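Local coordinates for protein acetyl xylan esterase (Metagenome, PDB 6XYC) that probably hydrolyses acetyl and feruloyl esters on complex natural xylans, as a gut-microbial esterase of the alpha/beta hydrolase fold, at residues I44-A49 with S76-S81; I115-F120 with D163-W168; L223-D228 with I255-G260. All coordinates share one frame; numbering follows the deposited sequence.

Contact 1 (I44-A49 with S76-S81); sequences IIYGSA and SINHRS. With AES (4-(2-aminoethyl)benzenesulfonyl fluoride), chain B.
Ile44 and Ser76 lie side by side on neighbouring parallel strands, the two ends of a beta-alpha-beta crossover whose connecting helix is 56-69, within the central sheet of the alpha/beta hydrolase fold. This end is the tight one. Ile77 N donates to Ile44 O at 3.2 Å, and Ile44 CG1 comes to 3.5 Å from Ser76 CB on the face covered by helix 56-69. On the other face Ile45 CG1 packs against Ile77 CD1, beneath helices 89-103 and 122-131. Past the strands the two segments splay apart, and water 1 bridges the fork: it lies within bonding distance of Ile44 O, Ser76 OG and Ile77 O, and can donate to only two of them at a time, while Ser76 OG also bonds Lys56 O.

Tyr46 spans the widening gap. A chi1 of 53° turns its ring across to residues 76-81, and His79 N meets Tyr46 OH at 3.2 Å in an almost straight bond (174° at the hydrogen). The same hydroxyl bonds Ala52 O. It also sits over the centre of one His79 ring face; the two rings are near parallel but slid so far that they barely overlap, with planes 28° apart. The imidazole is held from both nitrogens: ND1 donates to Arg80 O at 2.8 Å, nearly in the ring plane, and NE2 lies 2.7 Å from water 2, which also reaches Tyr46 O and Ser48 OG.

Beyond this, Gly47, Ser48 and Ala49 are partly exposed and leave 76-81 to line the pocket. There 44-49 turns a backbone amide to the inhibitor, consistent with an oxyanion hole: Ala49 N donates to the sulfonyl oxygen O1S of AES at 2.8 Å.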
# COMPACT_ATOMS: atom_id res chain seq x y z
N ILE A 44 6.26 0.14 -3.08
CA ILE A 44 6.24 0.10 -1.63
C ILE A 44 5.83 1.46 -1.09
O ILE A 44 6.13 2.51 -1.68
CB ILE A 44 7.60 -0.33 -1.04
CG1 ILE A 44 8.66 0.76 -1.20
CG2 ILE A 44 8.08 -1.62 -1.69
CD1 ILE A 44 9.98 0.43 -0.50
N ILE A 45 5.14 1.45 0.05
CA ILE A 45 4.53 2.65 0.61
C ILE A 45 4.78 2.69 2.12
O ILE A 45 4.42 1.75 2.84
CB ILE A 45 3.02 2.72 0.34
CG1 ILE A 45 2.71 2.43 -1.13
CG2 ILE A 45 2.47 4.10 0.76
CD1 ILE A 45 1.22 2.28 -1.39
N TYR A 46 5.36 3.78 2.59
CA TYR A 46 5.65 3.94 4.01
C TYR A 46 4.37 4.03 4.83
O TYR A 46 3.29 4.34 4.32
CB TYR A 46 6.48 5.20 4.26
CG TYR A 46 5.86 6.45 3.66
CD1 TYR A 46 6.34 6.97 2.46
CD2 TYR A 46 4.80 7.11 4.27
CE1 TYR A 46 5.78 8.11 1.90
CE2 TYR A 46 4.24 8.26 3.72
CZ TYR A 46 4.73 8.74 2.52
OH TYR A 46 4.18 9.87 1.96
N GLY A 47 4.51 3.77 6.12
CA GLY A 47 3.47 4.04 7.09
C GLY A 47 3.74 5.33 7.84
O GLY A 47 4.89 5.69 8.12
N SER A 48 2.66 6.04 8.17
CA SER A 48 2.78 7.36 8.78
C SER A 48 1.46 7.87 9.33
O SER A 48 1.30 9.08 9.54
CB SER A 48 3.30 8.37 7.76
OG SER A 48 2.28 8.70 6.82
N ALA A 49 0.51 6.97 9.58
CA ALA A 49 -0.85 7.37 9.95
C ALA A 49 -1.41 8.37 8.94
O ALA A 49 -2.18 9.26 9.29
CB ALA A 49 -0.91 7.93 11.37
N SER A 76 9.47 3.16 -4.49
CA SER A 76 8.96 3.71 -3.24
C SER A 76 8.35 5.08 -3.51
O SER A 76 9.02 5.97 -4.04
CB SER A 76 10.08 3.81 -2.20
OG SER A 76 9.55 4.19 -0.93
N ILE A 77 7.09 5.25 -3.13
CA ILE A 77 6.32 6.42 -3.54
C ILE A 77 5.99 7.28 -2.34
O ILE A 77 5.79 6.79 -1.22
CB ILE A 77 5.03 6.02 -4.29
CG1 ILE A 77 4.08 5.24 -3.35
CG2 ILE A 77 5.35 5.18 -5.51
CD1 ILE A 77 2.71 5.01 -3.94
N ASN A 78 5.92 8.59 -2.58
CA ASN A 78 5.27 9.52 -1.67
C ASN A 78 3.78 9.62 -2.00
O ASN A 78 3.34 9.33 -3.11
CB ASN A 78 5.91 10.90 -1.76
CG ASN A 78 7.25 10.98 -1.07
OD1 ASN A 78 7.59 10.14 -0.23
ND2 ASN A 78 8.03 11.99 -1.42
N HIS A 79 2.99 10.02 -1.00
CA HIS A 79 1.61 10.41 -1.20
C HIS A 79 1.37 11.68 -0.39
O HIS A 79 2.16 12.02 0.49
CB HIS A 79 0.61 9.32 -0.80
CG HIS A 79 0.63 8.97 0.65
ND1 HIS A 79 0.11 9.80 1.62
CD2 HIS A 79 1.11 7.89 1.30
CE1 HIS A 79 0.27 9.24 2.80
NE2 HIS A 79 0.88 8.08 2.64
N ARG A 80 0.29 12.39 -0.70
CA ARG A 80 0.02 13.64 -0.01
C ARG A 80 -0.40 13.38 1.44
O ARG A 80 -0.99 12.34 1.76
CB ARG A 80 -1.07 14.43 -0.72
CG ARG A 80 -0.58 15.24 -1.90
CD ARG A 80 -1.75 15.83 -2.67
NE ARG A 80 -2.48 14.81 -3.40
CZ ARG A 80 -3.66 15.00 -4.00
NH1 ARG A 80 -4.23 16.20 -3.97
NH2 ARG A 80 -4.25 14.00 -4.64
N SER A 81 -0.08 14.33 2.31
CA SER A 81 -0.45 14.23 3.71
C SER A 81 -1.95 14.42 3.89
O SER A 81 -2.58 15.22 3.19
CB SER A 81 0.31 15.28 4.53
OG SER A 81 -0.20 15.38 5.85
C3 AES B . -2.00 4.82 13.70
C2 AES B . -0.95 4.30 13.00
C1 AES B . -1.11 3.96 11.69
S AES B . 0.29 3.35 10.87
O1S AES B . 0.63 4.22 9.72
O2S AES B . 1.47 3.55 11.71
C6 AES B . -2.29 4.13 11.05
C5 AES B . -3.36 4.65 11.75
C4 AES B . -3.21 5.00 13.07
C7 AES B . -4.41 5.59 13.88
C8 AES B . -5.62 4.62 13.82
N8 AES B . -6.53 5.02 14.84
O HOH W 1 7.16 4.80 0.22
O HOH W 2 1.54 6.53 4.78

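Contact 2 (I115-F120 with D163-W168); sequences IGITGF and DAVVDW
Thr118 and Trp168 share one face of a parallel strand pair in the middle of the alpha/beta hydrolase sheet, and their side chains slant across each other. Thr118 OG1 lies in the plane of the indole, at its edge, 3.3 Å from Trp168 CD1. With that hydroxyl anti to the backbone N (chi1 -177°), it leans over to the neighbouring strand and donates to Val166 O at 2.8 Å, arriving from above the carbonyl plane. Gly119 N reaches the same oxygen only weakly. Gly119 O also meets the indole edge in plane while accepting from Trp168 N.

Next along this face, Phe120 CB and Trp168 CB touch at 3.7 Å, but the two rings swing apart. Both pack edge-to-face with Phe267, and Met275 of helix 269-284 covers the indole as well. On the opposite face Ile117 and Val165 run alongside each other, pointing the same way, with their CG2 methyls 3.8 Å apart.

At the start of the pair Asp163 holds Ile115 by two bonds. Its OD1 uses the anti lone pair to accept from Ile115 N at 2.8 Å, and its own backbone N donates to Ile115 O at 2.9 Å. His161 NE2 bonds the other carboxylate oxygen, OD2.

Strand 114-120 runs into the presumed nucleophile elbow, to which Gly119 belongs. Backbone bonds run along the pair, among them Ile117 N to Ala164 O and Val166 N to Ile117 O, and Thr118 OG1 and Asp163 OD1 add side-chain bonds to them. The buried threonine hydroxyl thus has a backbone acceptor, and the carboxylate oxygens of Asp163 are each engaged.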
# COMPACT_ATOMS: atom_id res chain seq x y z
N ILE A 115 3.24 -6.18 -11.37
CA ILE A 115 3.44 -5.04 -10.48
C ILE A 115 2.74 -5.38 -9.18
O ILE A 115 1.51 -5.29 -9.09
CB ILE A 115 2.91 -3.73 -11.06
CG1 ILE A 115 3.57 -3.44 -12.41
CG2 ILE A 115 3.16 -2.58 -10.10
CD1 ILE A 115 3.10 -2.15 -13.07
N GLY A 116 3.50 -5.79 -8.17
CA GLY A 116 2.97 -5.96 -6.83
C GLY A 116 3.03 -4.67 -6.04
O GLY A 116 3.64 -3.69 -6.45
N ILE A 117 2.37 -4.69 -4.88
CA ILE A 117 2.32 -3.50 -4.03
C ILE A 117 2.32 -3.95 -2.57
O ILE A 117 1.71 -4.96 -2.21
CB ILE A 117 1.09 -2.63 -4.38
CG1 ILE A 117 1.23 -1.24 -3.76
CG2 ILE A 117 -0.20 -3.30 -3.92
CD1 ILE A 117 0.29 -0.20 -4.34
N THR A 118 3.03 -3.19 -1.74
CA THR A 118 3.14 -3.51 -0.32
C THR A 118 3.40 -2.22 0.45
O THR A 118 3.91 -1.24 -0.10
CB THR A 118 4.27 -4.52 -0.06
OG1 THR A 118 4.32 -4.86 1.32
CG2 THR A 118 5.62 -3.96 -0.50
N GLY A 119 3.02 -2.23 1.71
CA GLY A 119 3.23 -1.08 2.58
C GLY A 119 3.00 -1.51 4.01
O GLY A 119 2.43 -2.58 4.27
N PHE A 120 3.44 -0.68 4.95
CA PHE A 120 3.22 -0.96 6.37
C PHE A 120 2.36 0.12 7.02
O PHE A 120 2.47 1.30 6.68
CB PHE A 120 4.57 -1.17 7.13
CG PHE A 120 5.62 -0.12 6.87
CD1 PHE A 120 6.46 -0.19 5.77
CD2 PHE A 120 5.81 0.92 7.78
CE1 PHE A 120 7.42 0.77 5.55
CE2 PHE A 120 6.78 1.86 7.57
CZ PHE A 120 7.58 1.79 6.46
N ASP A 163 -1.10 -6.61 -9.11
CA ASP A 163 -1.20 -8.05 -9.31
C ASP A 163 -1.14 -8.86 -8.03
O ASP A 163 -1.54 -10.03 -8.04
CB ASP A 163 -0.10 -8.53 -10.26
CG ASP A 163 -0.22 -7.96 -11.64
OD1 ASP A 163 0.70 -7.24 -12.08
OD2 ASP A 163 -1.25 -8.21 -12.31
N ALA A 164 -0.65 -8.28 -6.94
CA ALA A 164 -0.53 -8.96 -5.66
C ALA A 164 -0.27 -7.92 -4.59
O ALA A 164 0.26 -6.84 -4.89
CB ALA A 164 0.60 -10.00 -5.68
N VAL A 165 -0.65 -8.23 -3.36
CA VAL A 165 -0.58 -7.28 -2.26
C VAL A 165 0.06 -7.95 -1.06
O VAL A 165 -0.26 -9.10 -0.74
CB VAL A 165 -1.98 -6.74 -1.88
CG1 VAL A 165 -1.88 -5.80 -0.68
CG2 VAL A 165 -2.64 -6.05 -3.07
N VAL A 166 0.96 -7.24 -0.39
CA VAL A 166 1.44 -7.63 0.93
C VAL A 166 1.12 -6.49 1.89
O VAL A 166 1.59 -5.36 1.72
CB VAL A 166 2.95 -7.94 0.94
CG1 VAL A 166 3.42 -8.20 2.37
CG2 VAL A 166 3.23 -9.14 0.06
N ASP A 167 0.31 -6.80 2.91
CA ASP A 167 -0.23 -5.82 3.85
C ASP A 167 0.46 -6.04 5.19
O ASP A 167 0.19 -7.04 5.88
CB ASP A 167 -1.74 -5.96 3.94
CG ASP A 167 -2.33 -5.35 5.19
OD1 ASP A 167 -1.71 -4.44 5.78
OD2 ASP A 167 -3.43 -5.78 5.58
N TRP A 168 1.36 -5.13 5.56
CA TRP A 168 2.03 -5.18 6.85
C TRP A 168 1.21 -4.35 7.85
O TRP A 168 1.22 -3.12 7.79
CB TRP A 168 3.45 -4.64 6.78
CG TRP A 168 4.44 -5.38 5.93
CD1 TRP A 168 4.66 -5.20 4.60
CD2 TRP A 168 5.39 -6.37 6.36
NE1 TRP A 168 5.67 -6.03 4.17
CE2 TRP A 168 6.13 -6.76 5.23
CE3 TRP A 168 5.68 -6.97 7.59
CZ2 TRP A 168 7.14 -7.73 5.28
CZ3 TRP A 168 6.68 -7.94 7.64
CH2 TRP A 168 7.40 -8.30 6.50

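Contact 3 (L223-D228 with I255-G260)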
# COMPACT_ATOMS: atom_id res chain seq x y z
N LEU A 223 -1.14 -11.19 0.96
CA LEU A 223 -0.45 -11.69 2.15
C LEU A 223 -0.56 -10.63 3.23
O LEU A 223 -0.23 -9.46 3.01
CB LEU A 223 1.02 -12.00 1.85
CG LEU A 223 1.88 -12.42 3.04
CD1 LEU A 223 1.51 -13.79 3.57
CD2 LEU A 223 3.36 -12.38 2.63
N ILE A 224 -1.04 -11.04 4.41
CA ILE A 224 -1.25 -10.14 5.54
C ILE A 224 -0.32 -10.57 6.66
O ILE A 224 -0.28 -11.75 7.03
CB ILE A 224 -2.72 -10.17 6.01
CG1 ILE A 224 -3.68 -9.93 4.85
CG2 ILE A 224 -2.94 -9.16 7.13
CD1 ILE A 224 -5.08 -10.42 5.13
N ILE A 225 0.43 -9.61 7.21
CA ILE A 225 1.39 -9.87 8.27
C ILE A 225 1.12 -8.88 9.40
O ILE A 225 1.08 -7.66 9.17
CB ILE A 225 2.84 -9.74 7.78
CG1 ILE A 225 3.05 -10.59 6.52
CG2 ILE A 225 3.81 -10.16 8.86
CD1 ILE A 225 4.38 -10.39 5.85
N HIS A 226 0.93 -9.39 10.62
CA HIS A 226 0.56 -8.54 11.74
C HIS A 226 1.09 -9.13 13.04
O HIS A 226 0.93 -10.33 13.29
CB HIS A 226 -0.96 -8.36 11.81
CG HIS A 226 -1.39 -7.08 12.44
ND1 HIS A 226 -2.28 -6.22 11.84
CD2 HIS A 226 -1.06 -6.51 13.63
CE1 HIS A 226 -2.48 -5.17 12.62
NE2 HIS A 226 -1.75 -5.32 13.71
N GLY A 227 1.73 -8.29 13.85
CA GLY A 227 2.23 -8.74 15.14
C GLY A 227 1.11 -8.82 16.16
O GLY A 227 0.27 -7.92 16.26
N ASP A 228 1.09 -9.91 16.92
CA ASP A 228 0.04 -10.09 17.91
C ASP A 228 0.25 -9.24 19.16
O ASP A 228 -0.55 -9.33 20.10
CB ASP A 228 -0.12 -11.58 18.27
CG ASP A 228 1.05 -12.15 19.05
OD1 ASP A 228 1.85 -11.38 19.63
OD2 ASP A 228 1.15 -13.39 19.11
N ILE A 255 -0.27 -14.18 8.31
CA ILE A 255 0.84 -14.58 9.16
C ILE A 255 0.84 -13.68 10.39
O ILE A 255 1.04 -12.46 10.28
CB ILE A 255 2.18 -14.48 8.41
CG1 ILE A 255 2.26 -15.56 7.33
CG2 ILE A 255 3.34 -14.63 9.38
CD1 ILE A 255 3.43 -15.40 6.37
N SER A 256 0.61 -14.28 11.55
CA SER A 256 0.63 -13.59 12.83
C SER A 256 2.03 -13.73 13.42
O SER A 256 2.55 -14.85 13.50
CB SER A 256 -0.42 -14.17 13.77
OG SER A 256 -0.48 -13.44 14.98
N VAL A 257 2.62 -12.62 13.83
CA VAL A 257 3.99 -12.59 14.35
C VAL A 257 3.90 -12.63 15.87
O VAL A 257 3.43 -11.66 16.49
CB VAL A 257 4.75 -11.35 13.87
CG1 VAL A 257 6.17 -11.34 14.45
CG2 VAL A 257 4.80 -11.30 12.34
N PRO A 258 4.34 -13.72 16.53
CA PRO A 258 4.22 -13.79 17.99
C PRO A 258 5.15 -12.80 18.66
O PRO A 258 6.34 -12.73 18.35
CB PRO A 258 4.59 -15.24 18.31
CG PRO A 258 5.47 -15.67 17.18
CD PRO A 258 5.03 -14.89 15.96
N GLY A 259 4.60 -12.02 19.59
CA GLY A 259 5.34 -10.97 20.25
C GLY A 259 5.67 -9.79 19.37
O GLY A 259 6.35 -8.86 19.84
N GLY A 260 5.23 -9.79 18.11
CA GLY A 260 5.58 -8.73 17.20
C GLY A 260 4.86 -7.43 17.52
O GLY A 260 3.67 -7.41 17.84
O HOH W 3 0.21 -14.90 17.02
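Strands 223-227 and 255-257 run parallel, their axes 4.5 Å apart at closest and 19° out of line, with Ile255 bonded through its N to Ile224 O and through its O to His226 N, and Val257 N bonded to His226 O. They begin and end a beta-alpha-beta crossover through helix 236-248 in the alpha/beta hydrolase sheet. Along one face Leu223 and Ile255 touch through their CD1 methyls; the branch methyl Ile225 CG2 meets Val257 CG2 at 3.8 Å. Tyr271 of helix 269-284 lies against Ile255 and Val257. His226 is on the other face, its ND1 bonded to Ser238 OG and its NE2 to Val233 O, so the rotation of the ring is fixed.

Past the strands 255-260 folds into a type II turn, Val257 to Gly260. Val257 O takes two bonds, from Gly260 N within the turn and from Asp228 N at 3.0 Å, which arrive from opposite faces of its plane. Gly227 CA passes only 3.3 Å from Gly260 O, a spot with no room for a side chain. In Asp228 a chi1 of 70° swings the carboxylate back over the turn: OD1 is met by Gly259 N at 2.8 Å, from above the carboxylate plane. OD2 takes a water that is also 2.6 Å from Ser256 OG, itself bonded to His235 NE2.

The regular backbone bonds join the strands, and Asp228 extends the bonding into the turn through its main chain and its side chain; its negative charge would probably strengthen the bond from the Gly259 N-H.

In the fold
The three contacts are cuts across one sheet. Contacts 1 and 2, with centres 13 Å apart, meet through neighbouring strands 39-45 and 114-120: Phe120 CE2 reaches Gly47 N at 3.3 Å, so the strand leading to the presumed nucleophile packs against the loop that lines the AES pocket. Contacts 2 and 3, 15 Å apart by centres, are joined by a probable hydrogen bond from Asp167 N to Leu223 O, 2.7 Å. Contacts 1 and 3 do not touch, their nearest atoms being about 12 Å apart. AES is also hydrogen-bonded to His262 NE2 and Ser122 N; Ser121, His262 and Asp230 form a likely catalytic triad, and the His226 side chain of contact 3 touches part of this set.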